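PDB 7DE9: sister chromatid cohesion protein PDS5 homolog C from Arabidopsis thaliana, which acts as a cohesin cofactor in sister chromatid cohesion and DNA repair by homologous recombination, and binds histone H3 tails monomethylated on a lysine through its Tudor domain. Local coordinates for residues A[42-47]-A[52-57]. Residues are numbered along the deposited sequence; the frame is centred on the assembly and turned at random.
Sequences HLVIYD and EILYLK
Tyr-46 and Glu-52 both turn CG anti to their own carbonyl carbon (chi1 -69° and -82°), which carries the phenol over to the neighbouring strand and lets the extended glutamate run past the ring's edge. There Tyr-46 OH donates a short 2.5 Å hydrogen bond to Glu-52 OE1, meeting it on the anti side, 27° out of the carboxylate plane. Trp-21 NE1 is also hydrogen-bonded to the hydroxyl, and Glu-52 OE2 forms a salt bridge with a basic side chain of the bound histone H3 peptide, whose modified side chain packs on Tyr-46. A phenylalanine in place of Tyr-46 would probably leave Glu-52 OE1 without this donor and Trp-21 NE1 without its hydroxyl partner.

The pairing belongs to the antiparallel hairpin of strands 41-46 and 51-54 in the SH3-like beta fold of the Tudor domain. Two hydrogen-bonded pairs, His-42 with Leu-54 and Val-44 with Glu-52, flank the non-hydrogen-bonded pair Leu-43 with Ile-53; each has two backbone hydrogen bonds, such as Val-44 N to Glu-52 O at 2.9 Å. On the face shared with His-42 and Glu-52, Val-44 CG2 packs 3.8 Å from Leu-54 CD1; Ile-17 and Val-19 of strand 16-21 lie against Val-44 and Leu-54 respectively.

Past the strand end, Leu-56 CD1 sits over one face of the His-42 imidazole in a CH-pi contact, 3.7 Å from the ring centroid. A water in the ring plane joins His-42 ND1, at 2.8 Å, to the backbone N of Leu-56, while His-42 NE2 is hydrogen-bonded to Gly-9 O.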
loop_
_atom_site.group_PDB
_atom_site.type_symbol
_atom_site.label_atom_id
_atom_site.label_comp_id
_atom_site.label_asym_id
_atom_site.label_seq_id
_atom_site.Cartn_x
_atom_site.Cartn_y
_atom_site.Cartn_z
ATOM N N HIS A 42 5.847 -0.207 -4.336
ATOM C CA HIS A 42 5.559 0.933 -3.464
ATOM C C HIS A 42 5.810 0.563 -2.015
ATOM O O HIS A 42 5.438 -0.518 -1.585
ATOM C CB HIS A 42 4.112 1.395 -3.606
ATOM C CG HIS A 42 3.807 2.052 -4.915
ATOM N ND1 HIS A 42 3.396 1.342 -6.022
ATOM C CD2 HIS A 42 3.842 3.351 -5.289
ATOM C CE1 HIS A 42 3.191 2.178 -7.024
ATOM N NE2 HIS A 42 3.451 3.402 -6.606
ATOM N N LEU A 43 6.425 1.465 -1.260
ATOM C CA LEU A 43 6.581 1.255 0.168
ATOM C C LEU A 43 5.431 1.942 0.878
ATOM O O LEU A 43 5.277 3.151 0.773
ATOM C CB LEU A 43 7.919 1.798 0.663
ATOM C CG LEU A 43 8.177 1.752 2.170
ATOM C CD1 LEU A 43 8.133 0.332 2.696
ATOM C CD2 LEU A 43 9.516 2.382 2.479
ATOM N N VAL A 44 4.614 1.167 1.577
ATOM C CA VAL A 44 3.488 1.721 2.323
ATOM C C VAL A 44 3.760 1.635 3.819
ATOM O O VAL A 44 4.061 0.556 4.355
ATOM C CB VAL A 44 2.167 0.996 1.986
ATOM C CG1 VAL A 44 1.019 1.522 2.843
ATOM C CG2 VAL A 44 1.844 1.161 0.510
ATOM N N ILE A 45 3.680 2.786 4.483
ATOM C CA ILE A 45 3.820 2.834 5.934
ATOM C C ILE A 45 2.437 3.030 6.518
ATOM O O ILE A 45 1.785 4.033 6.245
ATOM C CB ILE A 45 4.766 3.961 6.405
ATOM C CG1 ILE A 45 6.229 3.561 6.207
ATOM C CG2 ILE A 45 4.563 4.250 7.886
ATOM C CD1 ILE A 45 6.710 3.647 4.808
ATOM N N TYR A 46 1.988 2.066 7.317
ATOM C CA TYR A 46 0.633 2.076 7.859
ATOM C C TYR A 46 0.489 2.864 9.157
ATOM O O TYR A 46 1.453 3.039 9.906
ATOM C CB TYR A 46 0.153 0.641 8.088
ATOM C CG TYR A 46 -0.082 -0.131 6.811
ATOM C CD1 TYR A 46 -1.274 0.005 6.102
ATOM C CD2 TYR A 46 0.887 -0.995 6.308
ATOM C CE1 TYR A 46 -1.496 -0.694 4.930
ATOM C CE2 TYR A 46 0.676 -1.701 5.132
ATOM C CZ TYR A 46 -0.519 -1.549 4.450
ATOM O OH TYR A 46 -0.739 -2.248 3.284
ATOM N N ASP A 47 -0.736 3.324 9.404
ATOM C CA ASP A 47 -1.130 3.980 10.647
ATOM C C ASP A 47 -0.647 3.258 11.896
ATOM O O ASP A 47 -0.217 3.881 12.866
ATOM C CB ASP A 47 -2.657 4.090 10.720
ATOM C CG ASP A 47 -3.186 5.347 10.075
ATOM O OD1 ASP A 47 -2.391 6.282 9.855
ATOM O OD2 ASP A 47 -4.403 5.399 9.795
ATOM N N GLU A 52 4.731 -2.315 4.400
ATOM C CA GLU A 52 4.685 -3.330 3.352
ATOM C C GLU A 52 5.347 -2.800 2.094
ATOM O O GLU A 52 5.165 -1.642 1.738
ATOM C CB GLU A 52 3.244 -3.756 3.037
ATOM C CG GLU A 52 2.657 -4.797 3.985
ATOM C CD GLU A 52 1.280 -5.283 3.547
ATOM O OE1 GLU A 52 0.489 -4.460 3.031
ATOM O OE2 GLU A 52 0.993 -6.489 3.712
ATOM N N ILE A 53 6.133 -3.646 1.445
ATOM C CA ILE A 53 6.586 -3.392 0.084
ATOM C C ILE A 53 5.615 -4.108 -0.841
ATOM O O ILE A 53 5.522 -5.332 -0.803
ATOM C CB ILE A 53 8.007 -3.902 -0.161
ATOM C CG1 ILE A 53 8.994 -3.192 0.758
ATOM C CG2 ILE A 53 8.408 -3.680 -1.605
ATOM C CD1 ILE A 53 10.372 -3.795 0.704
ATOM N N LEU A 54 4.895 -3.346 -1.658
ATOM C CA LEU A 54 3.732 -3.857 -2.381
ATOM C C LEU A 54 3.789 -3.644 -3.887
ATOM O O LEU A 54 4.275 -2.619 -4.355
ATOM C CB LEU A 54 2.456 -3.185 -1.863
ATOM C CG LEU A 54 1.982 -3.446 -0.436
ATOM C CD1 LEU A 54 0.858 -2.488 -0.093
ATOM C CD2 LEU A 54 1.518 -4.886 -0.293
ATOM N N TYR A 55 3.262 -4.611 -4.633
ATOM C CA TYR A 55 2.900 -4.402 -6.025
ATOM C C TYR A 55 1.430 -4.016 -6.046
ATOM O O TYR A 55 0.553 -4.874 -5.962
ATOM C CB TYR A 55 3.139 -5.658 -6.857
ATOM C CG TYR A 55 2.896 -5.489 -8.342
ATOM C CD1 TYR A 55 3.685 -4.636 -9.105
ATOM C CD2 TYR A 55 1.890 -6.196 -8.985
ATOM C CE1 TYR A 55 3.474 -4.489 -10.461
ATOM C CE2 TYR A 55 1.672 -6.057 -10.342
ATOM C CZ TYR A 55 2.464 -5.199 -11.074
ATOM O OH TYR A 55 2.248 -5.056 -12.426
ATOM N N LEU A 56 1.160 -2.722 -6.133
ATOM C CA LEU A 56 -0.196 -2.232 -5.954
ATOM C C LEU A 56 -1.142 -2.656 -7.073
ATOM O O LEU A 56 -2.354 -2.726 -6.866
ATOM C CB LEU A 56 -0.183 -0.715 -5.814
ATOM C CG LEU A 56 0.321 -0.315 -4.432
ATOM C CD1 LEU A 56 0.481 1.175 -4.326
ATOM C CD2 LEU A 56 -0.638 -0.812 -3.373
ATOM N N LYS A 57 -0.590 -2.967 -8.243
ATOM C CA LYS A 57 -1.403 -3.363 -9.388
ATOM C C LYS A 57 -2.146 -4.673 -9.136
ATOM O O LYS A 57 -3.207 -4.915 -9.715
ATOM C CB LYS A 57 -0.539 -3.481 -10.644
ATOM C CG LYS A 57 -0.759 -2.366 -11.650
ATOM C CD LYS A 57 0.473 -2.109 -12.500
ATOM C CE LYS A 57 1.627 -1.610 -11.647
ATOM N NZ LYS A 57 2.774 -1.193 -12.494
HETATM O O HOH W 1 3.200 -1.176 -7.222
#